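ArsR family transcriptional regulator (Comamonas testosteroni, PDB 6UVU) acts as an antimony(III)-responsive transcriptional repressor, probably binding DNA through a winged helix-turn-helix domain. Local coordinates at residues R46-A50 against L62-G67; L35-L39 against C103-M107. All coordinates share one frame; numbering follows the deposited sequence.

Contact 1 of 2, residues R46-A50 against L62-G67; sequences RLLHA and LAAAVG
Leu47 and Leu62 meet with their side chains crossing at about a right angle, and a single methyl of Leu47 does the touching. Leu47 CD2 comes up against the fork of Leu62, 3.5 Å from Leu62 CG and almost as close to both of its methyls. Leu62 presents that fork by holding CG anti to its backbone N (chi1 176°). Its CD1 also serves a second partner, lying 3.5 Å from Ala50 CB, so one leucine packs against two residues almost a turn apart on helix 42-54. The small Ala50 lets the backbones come close, with the CA atoms of Ala50 and Leu62 6.9 Å apart, and it makes a looser methyl contact with Ala65. With an alanine in place of Leu62 the fork is gone, and Leu47 CD2 and Ala50 CB would probably be left facing a gap between the helices.

At the other end, Arg46 and Val66 slide past each other in opposite directions. The arginine chain is bent at chi3 (71°), and Val66 CG1 lies over one face of the guanidinium, offset toward its rim. Arg46 NH1 is 3.8 Å from Val66 CB, while Gly67 N lies at the guanidinium edge without a hydrogen bond. What holds the group is Arg46 NE, bonded to Ile24 O of the second subunit, whose Leu23 also packs on Arg46, Ala50 and Val66. Val66 is where the chain leaves helical geometry.

Leu47 and Leu62 both also reach helix 70-82, at Val73 and Gln76 and at Leu77 respectively. Three helices sharing an apolar centre in this way are the core of a helix-turn-helix domain, in which helices 59-65 and 70-82 are consistent with the DNA-binding pair.

Contact 2 of 2, residues L35-L39 against C103-M107; sequences LFKVL and CVLRM
Cys103 O accepts the helical hydrogen bond from Met107 N at 3.1 Å, and Leu35 from the facing helix brings its CD1 methyl to 3.9 Å from Cys103 O, a loose approach. A chi1 of 167° swings the Leu35 side chain away from its own backbone N, and its two branches go to different neighbours: CD1 lies 3.6 Å from Val104 CG2, and CD2 is directed at the terminal methyl of Met107.

Met107 ties the rest together. Its chain folds at both chi2 (58°) and chi3, and its end lies across Phe36 at about a right angle. Met107 CE sits 3.6 Å from Phe36 CZ, and Met107 SD is 4.8 Å from the centroid of the Phe36 ring, an oblique Met-aromatic contact with the sulfur 60° off the ring normal. Nearer the backbone, Met107 CG presses on Leu39 CD1 at 3.4 Å, tighter than ordinary carbon packing. Leu39 CD2 takes the other direction, making a looser contact with Val104 CG1.

No hydrogen bond joins the two helices here; apolar side chains fill the space between axes 10.4 Å apart. The second subunit adds to the same surroundings, its Leu114 packing on Leu35 and its Leu39 on Phe36, while Arg106 forms a salt bridge to Glu117 of that chain. Pairing the N-terminal helix 26-39 with the C-terminal helix 102-121 beside a second copy of both is characteristic of the dimerisation region of ArsR-family repressors.

How the contacts relate
From the N terminus, the chain first runs through helix 26-39, one half of contact 2, and turns into helix 42-54, where contact 1 begins. Contact 1 closes a short loop, with 11 residues between its segments, against helix 59-65. The chain then passes through helix 70-82 and the hairpin of strands 86-91 and 94-99 before helix 102-121 closes contact 2 across 63 residues. Contact 1 is thus nested inside contact 2. Their centres are about 17 Å apart, yet Leu48 bridges them, its CD2 lying 3.8 Å from Leu39 CD2. Helix 42-54 thus stands between the dimer-forming helices and the putative DNA-binding pair, and both contacts touch the second subunit.

Contact 1 of 2, residues R46-A50 against L62-G67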
loop_
_atom_site.group_PDB
_atom_site.type_symbol
_atom_site.label_atom_id
_atom_site.label_comp_id
_atom_site.label_asym_id
_atom_site.label_seq_id
_atom_site.Cartn_x
_atom_site.Cartn_y
_atom_site.Cartn_z
ATOM N N ARG B 46 -8.599 -8.150 4.036
ATOM C CA ARG B 46 -9.069 -9.529 3.956
ATOM C C ARG B 46 -10.353 -9.621 3.149
ATOM O O ARG B 46 -10.526 -10.555 2.362
ATOM C CB ARG B 46 -9.279 -10.094 5.363
ATOM C CG ARG B 46 -8.006 -10.197 6.191
ATOM C CD ARG B 46 -8.284 -10.974 7.460
ATOM N NE ARG B 46 -8.501 -12.390 7.186
ATOM C CZ ARG B 46 -9.462 -13.112 7.754
ATOM N NH1 ARG B 46 -10.297 -12.534 8.607
ATOM N NH2 ARG B 46 -9.597 -14.405 7.468
ATOM N N LEU B 47 -11.261 -8.651 3.325
ATOM C CA LEU B 47 -12.488 -8.627 2.529
ATOM C C LEU B 47 -12.163 -8.491 1.054
ATOM O O LEU B 47 -12.776 -9.157 0.204
ATOM C CB LEU B 47 -13.384 -7.461 2.976
ATOM C CG LEU B 47 -14.235 -7.616 4.232
ATOM C CD1 LEU B 47 -14.923 -6.293 4.592
ATOM C CD2 LEU B 47 -15.278 -8.694 3.976
ATOM N N LEU B 48 -11.184 -7.632 0.739
ATOM C CA LEU B 48 -10.803 -7.373 -0.648
ATOM C C LEU B 48 -10.154 -8.598 -1.274
ATOM O O LEU B 48 -10.370 -8.894 -2.454
ATOM C CB LEU B 48 -9.844 -6.190 -0.710
ATOM C CG LEU B 48 -10.313 -4.796 -1.133
ATOM C CD1 LEU B 48 -11.793 -4.634 -0.987
ATOM C CD2 LEU B 48 -9.565 -3.713 -0.344
ATOM N N HIS B 49 -9.337 -9.309 -0.501
ATOM C CA HIS B 49 -8.749 -10.534 -1.014
ATOM C C HIS B 49 -9.815 -11.605 -1.253
ATOM O O HIS B 49 -9.815 -12.260 -2.298
ATOM C CB HIS B 49 -7.675 -11.053 -0.058
ATOM C CG HIS B 49 -6.934 -12.236 -0.606
ATOM N ND1 HIS B 49 -6.354 -13.197 0.194
ATOM C CD2 HIS B 49 -6.669 -12.597 -1.883
ATOM C CE1 HIS B 49 -5.771 -14.106 -0.570
ATOM N NE2 HIS B 49 -5.946 -13.764 -1.834
ATOM N N ALA B 50 -10.710 -11.814 -0.281
ATOM C CA ALA B 50 -11.784 -12.795 -0.447
ATOM C C ALA B 50 -12.644 -12.483 -1.670
ATOM O O ALA B 50 -13.082 -13.398 -2.374
ATOM C CB ALA B 50 -12.651 -12.846 0.813
ATOM N N LEU B 62 -19.310 -13.984 1.785
ATOM C CA LEU B 62 -18.128 -13.211 2.140
ATOM C C LEU B 62 -17.926 -13.164 3.652
ATOM O O LEU B 62 -16.811 -13.374 4.142
ATOM C CB LEU B 62 -18.239 -11.812 1.543
ATOM C CG LEU B 62 -17.122 -10.852 1.915
ATOM C CD1 LEU B 62 -15.762 -11.469 1.637
ATOM C CD2 LEU B 62 -17.286 -9.562 1.152
ATOM N N ALA B 63 -18.996 -12.932 4.413
ATOM C CA ALA B 63 -18.877 -12.916 5.868
ATOM C C ALA B 63 -18.493 -14.285 6.419
ATOM O O ALA B 63 -17.782 -14.368 7.431
ATOM C CB ALA B 63 -20.186 -12.441 6.505
ATOM N N ALA B 64 -18.944 -15.369 5.779
ATOM C CA ALA B 64 -18.486 -16.691 6.196
ATOM C C ALA B 64 -17.007 -16.869 5.898
ATOM O O ALA B 64 -16.274 -17.410 6.731
ATOM C CB ALA B 64 -19.301 -17.791 5.517
ATOM N N ALA B 65 -16.553 -16.409 4.724
ATOM C CA ALA B 65 -15.156 -16.578 4.325
ATOM C C ALA B 65 -14.199 -15.969 5.339
ATOM O O ALA B 65 -13.161 -16.559 5.644
ATOM C CB ALA B 65 -14.919 -15.966 2.944
ATOM N N VAL B 66 -14.520 -14.789 5.864
ATOM C CA VAL B 66 -13.708 -14.152 6.897
ATOM C C VAL B 66 -14.359 -14.459 8.239
ATOM O O VAL B 66 -15.387 -15.145 8.297
ATOM C CB VAL B 66 -13.576 -12.640 6.647
ATOM C CG1 VAL B 66 -12.934 -12.390 5.289
ATOM C CG2 VAL B 66 -14.946 -11.952 6.709
ATOM N N GLY B 67 -13.793 -13.976 9.332
ATOM C CA GLY B 67 -14.410 -14.367 10.589
ATOM C C GLY B 67 -15.474 -13.431 11.131
ATOM O O GLY B 67 -15.409 -13.080 12.314
#

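Contact 2 of 2, residues L35-L39 against C103-M107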
loop_
_atom_site.group_PDB
_atom_site.type_symbol
_atom_site.label_atom_id
_atom_site.label_comp_id
_atom_site.label_asym_id
_atom_site.label_seq_id
_atom_site.Cartn_x
_atom_site.Cartn_y
_atom_site.Cartn_z
ATOM N N LEU B 35 -5.455 5.642 -2.096
ATOM C CA LEU B 35 -5.328 4.203 -2.344
ATOM C C LEU B 35 -4.816 3.475 -1.100
ATOM O O LEU B 35 -5.424 2.498 -0.645
ATOM C CB LEU B 35 -4.410 3.962 -3.546
ATOM C CG LEU B 35 -3.880 2.548 -3.818
ATOM C CD1 LEU B 35 -5.021 1.560 -4.036
ATOM C CD2 LEU B 35 -2.950 2.558 -5.011
ATOM N N PHE B 36 -3.719 3.972 -0.504
ATOM C CA PHE B 36 -3.138 3.295 0.650
ATOM C C PHE B 36 -4.056 3.355 1.874
ATOM O O PHE B 36 -4.100 2.397 2.660
ATOM C CB PHE B 36 -1.771 3.897 0.974
ATOM C CG PHE B 36 -0.690 3.511 0.001
ATOM C CD1 PHE B 36 -0.273 2.197 -0.096
ATOM C CD2 PHE B 36 -0.075 4.470 -0.797
ATOM C CE1 PHE B 36 0.731 1.840 -0.972
ATOM C CE2 PHE B 36 0.938 4.116 -1.688
ATOM C CZ PHE B 36 1.341 2.798 -1.773
ATOM N N LYS B 37 -4.772 4.483 2.079
ATOM C CA LYS B 37 -5.711 4.567 3.200
ATOM C C LYS B 37 -6.790 3.490 3.103
ATOM O O LYS B 37 -7.119 2.837 4.098
ATOM C CB LYS B 37 -6.360 5.955 3.274
ATOM C CG LYS B 37 -5.473 7.067 3.835
ATOM C CD LYS B 37 -6.246 8.383 3.954
ATOM C CE LYS B 37 -5.307 9.573 4.217
ATOM N NZ LYS B 37 -6.067 10.862 4.188
ATOM N N VAL B 38 -7.351 3.292 1.912
ATOM C CA VAL B 38 -8.347 2.239 1.728
ATOM C C VAL B 38 -7.760 0.869 2.082
ATOM O O VAL B 38 -8.381 0.068 2.791
ATOM C CB VAL B 38 -8.890 2.277 0.290
ATOM C CG1 VAL B 38 -9.698 1.031 0.001
ATOM C CG2 VAL B 38 -9.731 3.519 0.083
ATOM N N LEU B 39 -6.542 0.585 1.623
ATOM C CA LEU B 39 -5.942 -0.710 1.913
ATOM C C LEU B 39 -5.373 -0.832 3.324
ATOM O O LEU B 39 -5.118 -1.961 3.771
ATOM C CB LEU B 39 -4.839 -0.989 0.902
ATOM C CG LEU B 39 -5.372 -1.240 -0.499
ATOM C CD1 LEU B 39 -4.257 -1.003 -1.453
ATOM C CD2 LEU B 39 -5.921 -2.668 -0.609
ATOM N N CYS B 103 -6.477 -0.174 -9.633
ATOM C CA CYS B 103 -5.361 0.251 -8.799
ATOM C C CYS B 103 -5.370 -0.464 -7.459
ATOM O O CYS B 103 -4.323 -0.917 -6.984
ATOM C CB CYS B 103 -5.405 1.764 -8.595
ATOM S SG CYS B 103 -5.231 2.664 -10.128
ATOM N N VAL B 104 -6.537 -0.544 -6.819
ATOM C CA VAL B 104 -6.667 -1.321 -5.591
ATOM C C VAL B 104 -6.236 -2.755 -5.841
ATOM O O VAL B 104 -5.549 -3.363 -5.012
ATOM C CB VAL B 104 -8.112 -1.235 -5.058
ATOM C CG1 VAL B 104 -8.495 -2.478 -4.226
ATOM C CG2 VAL B 104 -8.291 0.008 -4.229
ATOM N N LEU B 105 -6.574 -3.292 -7.022
ATOM C CA LEU B 105 -6.305 -4.697 -7.307
ATOM C C LEU B 105 -4.812 -4.966 -7.448
ATOM O O LEU B 105 -4.297 -5.925 -6.874
ATOM C CB LEU B 105 -7.045 -5.131 -8.567
ATOM C CG LEU B 105 -6.961 -6.628 -8.818
ATOM C CD1 LEU B 105 -7.620 -7.387 -7.669
ATOM C CD2 LEU B 105 -7.638 -6.955 -10.139
ATOM N N ARG B 106 -4.101 -4.147 -8.223
ATOM C CA ARG B 106 -2.659 -4.351 -8.345
ATOM C C ARG B 106 -1.950 -4.195 -7.002
ATOM O O ARG B 106 -0.969 -4.908 -6.725
ATOM C CB ARG B 106 -2.052 -3.372 -9.351
ATOM C CG ARG B 106 -2.921 -2.986 -10.520
ATOM C CD ARG B 106 -2.137 -2.996 -11.808
ATOM N NE ARG B 106 -0.928 -2.171 -11.772
ATOM C CZ ARG B 106 -0.732 -1.097 -12.540
ATOM N NH1 ARG B 106 -1.669 -0.710 -13.401
ATOM N NH2 ARG B 106 0.400 -0.401 -12.455
ATOM N N MET B 107 -2.423 -3.278 -6.158
ATOM C CA MET B 107 -1.776 -3.050 -4.867
ATOM C C MET B 107 -2.037 -4.204 -3.912
ATOM O O MET B 107 -1.133 -4.629 -3.178
ATOM C CB MET B 107 -2.238 -1.716 -4.264
ATOM C CG MET B 107 -1.340 -1.191 -3.111
ATOM S SD MET B 107 0.426 -0.927 -3.496
ATOM C CE MET B 107 0.332 0.597 -4.442
#